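Local coordinates for period circadian protein homolog 2 (Mus musculus, PDB 3GDI), which is a circadian clock protein of the PERIOD family that probably regulates transcription, its tandem PAS domains mediating protein interactions, at residues A[238-251]-A[262-276]. Numbering follows the deposited sequence.
Sequences NGEYITLDTSWSSF and IIGRHKVRVGPLNED
Asp-245 and Lys-267 pair twice in the backbone, Asp-245 N donating to Lys-267 O at 2.8 Å and Lys-267 N to Asp-245 O. Ser-247 with Arg-265 and Ser-249 with Ile-263 repeat this ladder toward the hairpin turn. The Asp-245 carboxylate serves two cations: OD2 takes Arg-269 NH1 at 2.9 Å, the carboxylate and guanidinium planes turned 70° apart, while OD1 has a longer, weak salt bridge to Lys-267 NZ. The extended start of Arg-269 runs CD past the carboxylate, and a bend at chi3 (58°) turns NH1 onto OD2. A classic beta bulge sits next door: Thr-243 O accepts Arg-269 N at 2.9 Å and Val-270 N only weakly, whereas Thr-243 N is satisfied by Val-270 O. The two strands, fourth and fifth in chain order, are neighbours in the antiparallel 2-1-5-4-3 sheet of a PAS domain, and helix 209-221 packs on Trp-248 and Ile-262. On that side the edge of His-266 meets the face of Trp-248, ring centroids 5.4 Å apart. On the other face Ser-249 OG hydrogen-bonds Gly-224 O, and Ile-263 CD1 sits over one face of Phe-251, 3.7 Å from its centroid; that ring also meets Phe-251 of the second subunit. Beyond the bulge, Glu-240 lays CB and CG against Pro-272 CB; its OE2 is modelled accepting Asn-274 N, but crowds Leu-273, and the bond is doubtful. Cut back to an alanine here, the side chain would keep CB on Pro-272 but is likely to lose the CG contact and any acceptor for Asn-274 N. Ile-242 CG2 presses on Pro-272 CD.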
ATOM      1  N   ASN A 238       6.848  22.448  -0.187  1.00 55.88           N
ATOM      2  CA  ASN A 238       7.631  23.623  -0.553  1.00 55.15           C
ATOM      3  C   ASN A 238       8.910  23.804   0.266  1.00 55.54           C
ATOM      4  O   ASN A 238       9.518  24.877   0.254  1.00 55.75           O
ATOM      5  CB  ASN A 238       6.758  24.891  -0.483  1.00 56.26           C
ATOM      6  CG  ASN A 238       6.429  25.327   0.950  1.00 57.43           C
ATOM      7  OD1 ASN A 238       5.504  26.111   1.168  1.00 56.17           O
ATOM      8  ND2 ASN A 238       7.190  24.837   1.918  1.00 57.28           N
ATOM      9  N   GLY A 239       9.318  22.756   0.979  1.00 54.54           N
ATOM     10  CA  GLY A 239      10.547  22.829   1.758  1.00 53.14           C
ATOM     11  C   GLY A 239      10.417  23.531   3.094  1.00 52.27           C
ATOM     12  O   GLY A 239      11.362  23.579   3.881  1.00 51.31           O
ATOM     13  N   GLU A 240       9.235  24.067   3.358  1.00 51.77           N
ATOM     14  CA  GLU A 240       8.976  24.775   4.599  1.00 52.11           C
ATOM     15  C   GLU A 240       8.412  23.802   5.620  1.00 51.27           C
ATOM     16  O   GLU A 240       7.695  22.867   5.263  1.00 51.41           O
ATOM     17  CB  GLU A 240       7.959  25.881   4.348  1.00 55.15           C
ATOM     18  CG  GLU A 240       8.215  27.154   5.089  1.00 59.18           C
ATOM     19  CD  GLU A 240       8.368  28.313   4.140  1.00 62.79           C
ATOM     20  OE1 GLU A 240       9.386  28.352   3.415  1.00 65.49           O
ATOM     21  OE2 GLU A 240       7.468  29.179   4.104  1.00 63.87           O
ATOM     22  N   TYR A 241       8.724  24.043   6.890  1.00 50.10           N
ATOM     23  CA  TYR A 241       8.258  23.207   7.991  1.00 47.57           C
ATOM     24  C   TYR A 241       7.020  23.763   8.684  1.00 46.39           C
ATOM     25  O   TYR A 241       6.877  24.970   8.822  1.00 47.26           O
ATOM     26  CB  TYR A 241       9.350  23.084   9.042  1.00 46.92           C
ATOM     27  CG  TYR A 241      10.494  22.201   8.646  1.00 49.09           C
ATOM     28  CD1 TYR A 241      10.386  20.813   8.729  1.00 47.91           C
ATOM     29  CD2 TYR A 241      11.682  22.747   8.164  1.00 48.79           C
ATOM     30  CE1 TYR A 241      11.434  19.989   8.337  1.00 48.37           C
ATOM     31  CE2 TYR A 241      12.736  21.928   7.768  1.00 48.90           C
ATOM     32  CZ  TYR A 241      12.604  20.554   7.858  1.00 48.78           C
ATOM     33  OH  TYR A 241      13.647  19.744   7.476  1.00 51.25           O
ATOM     34  N   ILE A 242       6.128  22.876   9.112  1.00 43.35           N
ATOM     35  CA  ILE A 242       4.952  23.286   9.864  1.00 42.70           C
ATOM     36  C   ILE A 242       5.126  22.627  11.231  1.00 43.34           C
ATOM     37  O   ILE A 242       5.727  21.556  11.336  1.00 42.83           O
ATOM     38  CB  ILE A 242       3.624  22.813   9.216  1.00 43.03           C
ATOM     39  CG1 ILE A 242       3.636  21.294   9.011  1.00 41.69           C
ATOM     40  CG2 ILE A 242       3.391  23.565   7.910  1.00 39.26           C
ATOM     41  CD1 ILE A 242       2.304  20.727   8.507  1.00 38.49           C
ATOM     42  N   THR A 243       4.639  23.276  12.281  1.00 43.19           N
ATOM     43  CA  THR A 243       4.776  22.739  13.624  1.00 43.60           C
ATOM     44  C   THR A 243       3.547  21.952  14.001  1.00 45.48           C
ATOM     45  O   THR A 243       2.430  22.463  13.972  1.00 46.26           O
ATOM     46  CB  THR A 243       5.007  23.864  14.640  1.00 43.37           C
ATOM     47  OG1 THR A 243       6.258  24.494  14.346  1.00 46.50           O
ATOM     48  CG2 THR A 243       5.030  23.331  16.059  1.00 40.92           C
ATOM     49  N   LEU A 244       3.768  20.698  14.370  1.00 47.22           N
ATOM     50  CA  LEU A 244       2.683  19.806  14.736  1.00 47.15           C
ATOM     51  C   LEU A 244       2.554  19.497  16.222  1.00 48.22           C
ATOM     52  O   LEU A 244       3.532  19.519  16.972  1.00 47.96           O
ATOM     53  CB  LEU A 244       2.849  18.485  13.984  1.00 47.05           C
ATOM     54  CG  LEU A 244       2.608  18.422  12.473  1.00 45.95           C
ATOM     55  CD1 LEU A 244       3.150  19.648  11.791  1.00 46.42           C
ATOM     56  CD2 LEU A 244       3.264  17.166  11.927  1.00 45.18           C
ATOM     57  N   ASP A 245       1.315  19.235  16.625  1.00 49.79           N
ATOM     58  CA  ASP A 245       0.960  18.817  17.976  1.00 49.91           C
ATOM     59  C   ASP A 245       0.462  17.420  17.623  1.00 48.29           C
ATOM     60  O   ASP A 245      -0.523  17.266  16.897  1.00 46.44           O
ATOM     61  CB  ASP A 245      -0.185  19.656  18.555  1.00 54.22           C
ATOM     62  CG  ASP A 245       0.280  21.014  19.053  1.00 59.39           C
ATOM     63  OD1 ASP A 245      -0.567  21.812  19.520  1.00 64.08           O
ATOM     64  OD2 ASP A 245       1.494  21.286  18.984  1.00 61.36           O
ATOM     65  N   THR A 246       1.146  16.399  18.119  1.00 46.45           N
ATOM     66  CA  THR A 246       0.775  15.050  17.754  1.00 45.95           C
ATOM     67  C   THR A 246       0.325  14.128  18.853  1.00 44.60           C
ATOM     68  O   THR A 246       0.759  14.227  19.996  1.00 45.44           O
ATOM     69  CB  THR A 246       1.940  14.366  17.024  1.00 47.52           C
ATOM     70  OG1 THR A 246       2.314  15.151  15.881  1.00 47.89           O
ATOM     71  CG2 THR A 246       1.542  12.972  16.576  1.00 47.27           C
ATOM     72  N   SER A 247      -0.559  13.219  18.473  1.00 43.05           N
ATOM     73  CA  SER A 247      -1.076  12.200  19.366  1.00 42.97           C
ATOM     74  C   SER A 247      -0.638  10.884  18.714  1.00 41.40           C
ATOM     75  O   SER A 247      -0.931  10.641  17.548  1.00 40.23           O
ATOM     76  CB  SER A 247      -2.594  12.281  19.438  1.00 41.95           C
ATOM     77  OG  SER A 247      -3.129  11.057  19.911  1.00 48.15           O
ATOM     78  N   TRP A 248       0.076  10.049  19.457  1.00 38.45           N
ATOM     79  CA  TRP A 248       0.566   8.793  18.912  1.00 39.22           C
ATOM     80  C   TRP A 248      -0.113   7.534  19.450  1.00 40.94           C
ATOM     81  O   TRP A 248      -0.462   7.455  20.628  1.00 40.35           O
ATOM     82  CB  TRP A 248       2.071   8.670  19.144  1.00 36.76           C
ATOM     83  CG  TRP A 248       2.889   9.700  18.432  1.00 35.16           C
ATOM     84  CD1 TRP A 248       3.441  10.828  18.972  1.00 32.06           C
ATOM     85  CD2 TRP A 248       3.223   9.719  17.029  1.00 34.77           C
ATOM     86  NE1 TRP A 248       4.097  11.547  17.995  1.00 33.65           N
ATOM     87  CE2 TRP A 248       3.974  10.891  16.794  1.00 33.33           C
ATOM     88  CE3 TRP A 248       2.951   8.859  15.950  1.00 33.78           C
ATOM     89  CZ2 TRP A 248       4.456  11.230  15.525  1.00 33.73           C
ATOM     90  CZ3 TRP A 248       3.426   9.195  14.690  1.00 32.12           C
ATOM     91  CH2 TRP A 248       4.171  10.373  14.489  1.00 34.37           C
ATOM     92  N   SER A 249      -0.282   6.547  18.570  1.00 40.88           N
ATOM     93  CA  SER A 249      -0.899   5.279  18.938  1.00 40.95           C
ATOM     94  C   SER A 249      -0.384   4.137  18.048  1.00 41.54           C
ATOM     95  O   SER A 249       0.379   4.363  17.103  1.00 40.75           O
ATOM     96  CB  SER A 249      -2.417   5.387  18.826  1.00 43.22           C
ATOM     97  OG  SER A 249      -3.039   4.309  19.506  1.00 46.91           O
ATOM     98  N   SER A 250      -0.788   2.907  18.346  1.00 40.13           N
ATOM     99  CA  SER A 250      -0.337   1.780  17.544  1.00 38.31           C
ATOM    100  C   SER A 250      -1.405   0.720  17.408  1.00 37.95           C
ATOM    101  O   SER A 250      -2.315   0.638  18.228  1.00 38.72           O
ATOM    102  CB  SER A 250       0.900   1.139  18.177  1.00 37.32           C
ATOM    103  OG  SER A 250       0.639   0.780  19.519  1.00 37.22           O
ATOM    104  N   PHE A 251      -1.303  -0.075  16.349  1.00 35.94           N
ATOM    105  CA  PHE A 251      -2.221  -1.178  16.155  1.00 36.23           C
ATOM    106  C   PHE A 251      -1.385  -2.408  16.502  1.00 37.56           C
ATOM    107  O   PHE A 251      -0.338  -2.636  15.902  1.00 37.62           O
ATOM    108  CB  PHE A 251      -2.719  -1.242  14.709  1.00 34.95           C
ATOM    109  CG  PHE A 251      -3.674  -0.128  14.341  1.00 35.93           C
ATOM    110  CD1 PHE A 251      -4.618   0.334  15.261  1.00 36.70           C
ATOM    111  CD2 PHE A 251      -3.651   0.438  13.071  1.00 33.96           C
ATOM    112  CE1 PHE A 251      -5.533   1.341  14.917  1.00 36.30           C
ATOM    113  CE2 PHE A 251      -4.554   1.442  12.714  1.00 36.45           C
ATOM    114  CZ  PHE A 251      -5.499   1.895  13.640  1.00 34.62           C
ATOM    115  N   ILE A 262       1.927   2.128  13.244  1.00 37.04           N
ATOM    116  CA  ILE A 262       2.047   3.225  14.196  1.00 37.74           C
ATOM    117  C   ILE A 262       1.155   4.277  13.561  1.00 39.77           C
ATOM    118  O   ILE A 262       1.348   4.593  12.391  1.00 40.93           O
ATOM    119  CB  ILE A 262       3.463   3.810  14.233  1.00 39.55           C
ATOM    120  CG1 ILE A 262       4.483   2.731  14.624  1.00 38.59           C
ATOM    121  CG2 ILE A 262       3.498   4.992  15.197  1.00 37.33           C
ATOM    122  CD1 ILE A 262       4.488   2.405  16.106  1.00 41.06           C
ATOM    123  N   ILE A 263       0.174   4.802  14.296  1.00 40.19           N
ATOM    124  CA  ILE A 263      -0.713   5.827  13.749  1.00 40.15           C
ATOM    125  C   ILE A 263      -0.592   7.135  14.492  1.00 40.67           C
ATOM    126  O   ILE A 263      -0.550   7.155  15.719  1.00 42.37           O
ATOM    127  CB  ILE A 263      -2.175   5.418  13.811  1.00 41.36           C
ATOM    128  CG1 ILE A 263      -2.479   4.813  15.178  1.00 43.83           C
ATOM    129  CG2 ILE A 263      -2.485   4.469  12.691  1.00 47.75           C
ATOM    130  CD1 ILE A 263      -3.899   4.294  15.322  1.00 44.91           C
ATOM    131  N   GLY A 264      -0.548   8.231  13.743  1.00 40.03           N
ATOM    132  CA  GLY A 264      -0.438   9.535  14.359  1.00 37.23           C
ATOM    133  C   GLY A 264      -1.549  10.451  13.886  1.00 39.24           C
ATOM    134  O   GLY A 264      -1.943  10.422  12.722  1.00 38.43           O
ATOM    135  N   ARG A 265      -2.073  11.259  14.800  1.00 40.64           N
ATOM    136  CA  ARG A 265      -3.129  12.201  14.467  1.00 41.11           C
ATOM    137  C   ARG A 265      -2.515  13.551  14.725  1.00 40.45           C
ATOM    138  O   ARG A 265      -2.278  13.916  15.870  1.00 41.44           O
ATOM    139  CB  ARG A 265      -4.337  12.009  15.372  1.00 42.10           C
ATOM    140  CG  ARG A 265      -5.488  12.902  14.983  1.00 44.56           C
ATOM    141  CD  ARG A 265      -6.632  12.739  15.917  1.00 46.48           C
ATOM    142  NE  ARG A 265      -7.887  13.113  15.284  1.00 50.54           N
ATOM    143  CZ  ARG A 265      -8.476  14.291  15.438  1.00 52.04           C
ATOM    144  NH1 ARG A 265      -7.912  15.215  16.208  1.00 49.60           N
ATOM    145  NH2 ARG A 265      -9.633  14.536  14.829  1.00 51.53           N
ATOM    146  N   HIS A 266      -2.273  14.296  13.658  1.00 41.53           N
ATOM    147  CA  HIS A 266      -1.615  15.581  13.774  1.00 43.26           C
ATOM    148  C   HIS A 266      -2.469  16.824  13.672  1.00 44.79           C
ATOM    149  O   HIS A 266      -3.441  16.874  12.925  1.00 45.32           O
ATOM    150  CB  HIS A 266      -0.510  15.659  12.727  1.00 44.77           C
ATOM    151  CG  HIS A 266       0.340  14.432  12.666  1.00 45.71           C
ATOM    152  ND1 HIS A 266       0.229  13.499  11.658  1.00 46.44           N
ATOM    153  CD2 HIS A 266       1.283  13.960  13.514  1.00 45.11           C
ATOM    154  CE1 HIS A 266       1.068  12.505  11.888  1.00 45.39           C
ATOM    155  NE2 HIS A 266       1.719  12.759  13.007  1.00 45.48           N
ATOM    156  N   LYS A 267      -2.075  17.835  14.430  1.00 46.88           N
ATOM    157  CA  LYS A 267      -2.761  19.113  14.423  1.00 48.05           C
ATOM    158  C   LYS A 267      -1.673  20.127  14.138  1.00 48.07           C
ATOM    159  O   LYS A 267      -0.713  20.254  14.909  1.00 44.60           O
ATOM    160  CB  LYS A 267      -3.399  19.379  15.786  1.00 52.25           C
ATOM    161  CG  LYS A 267      -4.587  20.327  15.731  1.00 58.50           C
ATOM    162  CD  LYS A 267      -4.232  21.727  16.228  1.00 63.77           C
ATOM    163  CE  LYS A 267      -4.061  21.751  17.750  1.00 65.55           C
ATOM    164  NZ  LYS A 267      -3.499  23.044  18.242  1.00 68.12           N
ATOM    165  N   VAL A 268      -1.789  20.822  13.011  1.00 47.83           N
ATOM    166  CA  VAL A 268      -0.785  21.813  12.677  1.00 50.83           C
ATOM    167  C   VAL A 268      -1.098  23.074  13.452  1.00 52.76           C
ATOM    168  O   VAL A 268      -2.094  23.752  13.209  1.00 55.80           O
ATOM    169  CB  VAL A 268      -0.701  22.083  11.138  1.00 50.62           C
ATOM    170  CG1 VAL A 268      -1.831  21.395  10.421  1.00 50.79           C
ATOM    171  CG2 VAL A 268      -0.679  23.572  10.850  1.00 47.95           C
ATOM    172  N   ARG A 269      -0.238  23.360  14.419  1.00 54.91           N
ATOM    173  CA  ARG A 269      -0.397  24.515  15.276  1.00 56.62           C
ATOM    174  C   ARG A 269       0.190  25.765  14.618  1.00 56.29           C
ATOM    175  O   ARG A 269      -0.271  26.884  14.865  1.00 57.34           O
ATOM    176  CB  ARG A 269       0.283  24.241  16.612  1.00 58.12           C
ATOM    177  CG  ARG A 269      -0.263  25.061  17.762  1.00 62.97           C
ATOM    178  CD  ARG A 269       0.514  24.740  19.020  1.00 64.50           C
ATOM    179  NE  ARG A 269       1.938  24.999  18.826  1.00 64.80           N
ATOM    180  CZ  ARG A 269       2.896  24.399  19.519  1.00 66.25           C
ATOM    181  NH1 ARG A 269       2.574  23.504  20.444  1.00 67.68           N
ATOM    182  NH2 ARG A 269       4.170  24.693  19.298  1.00 67.39           N
ATOM    183  N   VAL A 270       1.205  25.569  13.783  1.00 53.47           N
ATOM    184  CA  VAL A 270       1.833  26.679  13.070  1.00 49.47           C
ATOM    185  C   VAL A 270       2.099  26.290  11.620  1.00 48.84           C
ATOM    186  O   VAL A 270       2.935  25.439  11.337  1.00 48.28           O
ATOM    187  CB  VAL A 270       3.166  27.101  13.734  1.00 48.29           C
ATOM    188  CG1 VAL A 270       3.768  28.263  12.975  1.00 45.71           C
ATOM    189  CG2 VAL A 270       2.931  27.482  15.188  1.00 45.34           C
ATOM    190  N   GLY A 271       1.360  26.908  10.706  1.00 49.85           N
ATOM    191  CA  GLY A 271       1.525  26.629   9.292  1.00 48.81           C
ATOM    192  C   GLY A 271       2.850  27.153   8.790  1.00 50.47           C
ATOM    193  O   GLY A 271       3.615  27.725   9.566  1.00 48.14           O
ATOM    194  N   PRO A 272       3.146  26.986   7.490  1.00 53.49           N
ATOM    195  CA  PRO A 272       4.399  27.443   6.880  1.00 56.00           C
ATOM    196  C   PRO A 272       4.449  28.957   6.652  1.00 59.16           C
ATOM    197  O   PRO A 272       3.436  29.647   6.776  1.00 60.24           O
ATOM    198  CB  PRO A 272       4.437  26.662   5.571  1.00 54.85           C
ATOM    199  CG  PRO A 272       2.996  26.666   5.165  1.00 54.03           C
ATOM    200  CD  PRO A 272       2.263  26.373   6.476  1.00 54.37           C
ATOM    201  N   LEU A 273       5.629  29.466   6.313  1.00 61.14           N
ATOM    202  CA  LEU A 273       5.793  30.891   6.070  1.00 63.83           C
ATOM    203  C   LEU A 273       5.165  31.258   4.726  1.00 65.57           C
ATOM    204  O   LEU A 273       4.599  32.337   4.578  1.00 65.82           O
ATOM    205  CB  LEU A 273       7.278  31.257   6.083  1.00 65.63           C
ATOM    206  CG  LEU A 273       7.633  32.726   6.328  1.00 66.34           C
ATOM    207  CD1 LEU A 273       6.996  33.181   7.638  1.00 65.97           C
ATOM    208  CD2 LEU A 273       9.152  32.896   6.372  1.00 63.61           C
ATOM    209  N   ASN A 274       5.274  30.353   3.753  1.00 68.32           N
ATOM    210  CA  ASN A 274       4.703  30.540   2.417  1.00 69.13           C
ATOM    211  C   ASN A 274       3.421  29.717   2.355  1.00 70.21           C
ATOM    212  O   ASN A 274       3.462  28.489   2.427  1.00 70.48           O
ATOM    213  CB  ASN A 274       5.663  30.043   1.339  1.00 71.02           C
ATOM    214  CG  ASN A 274       5.058  30.108  -0.063  1.00 74.76           C
ATOM    215  OD1 ASN A 274       5.562  29.484  -1.000  1.00 74.81           O
ATOM    216  ND2 ASN A 274       3.975  30.871  -0.209  1.00 76.63           N
ATOM    217  N   GLU A 275       2.294  30.403   2.199  1.00 70.02           N
ATOM    218  CA  GLU A 275       0.983  29.769   2.166  1.00 69.77           C
ATOM    219  C   GLU A 275       0.691  28.760   1.062  1.00 68.75           C
ATOM    220  O   GLU A 275      -0.159  27.890   1.246  1.00 68.38           O
ATOM    221  CB  GLU A 275      -0.104  30.843   2.167  1.00 71.91           C
ATOM    222  CG  GLU A 275      -0.071  31.717   3.405  1.00 75.87           C
ATOM    223  CD  GLU A 275      -1.141  32.791   3.398  1.00 78.94           C
ATOM    224  OE1 GLU A 275      -1.232  33.543   2.396  1.00 79.78           O
ATOM    225  OE2 GLU A 275      -1.885  32.884   4.398  1.00 80.04           O
ATOM    226  N   ASP A 276       1.353  28.865  -0.085  1.00 68.68           N
ATOM    227  CA  ASP A 276       1.099  27.894  -1.153  1.00 68.41           C
ATOM    228  C   ASP A 276       1.981  26.690  -0.870  1.00 67.09           C
ATOM    229  O   ASP A 276       3.166  26.667  -1.218  1.00 67.16           O
ATOM    230  CB  ASP A 276       1.443  28.461  -2.529  1.00 69.68           C
ATOM    231  CG  ASP A 276       0.965  27.563  -3.653  1.00 72.25           C
ATOM    232  OD1 ASP A 276       1.030  26.324  -3.492  1.00 72.59           O
ATOM    233  OD2 ASP A 276       0.531  28.091  -4.699  1.00 74.09           O
TER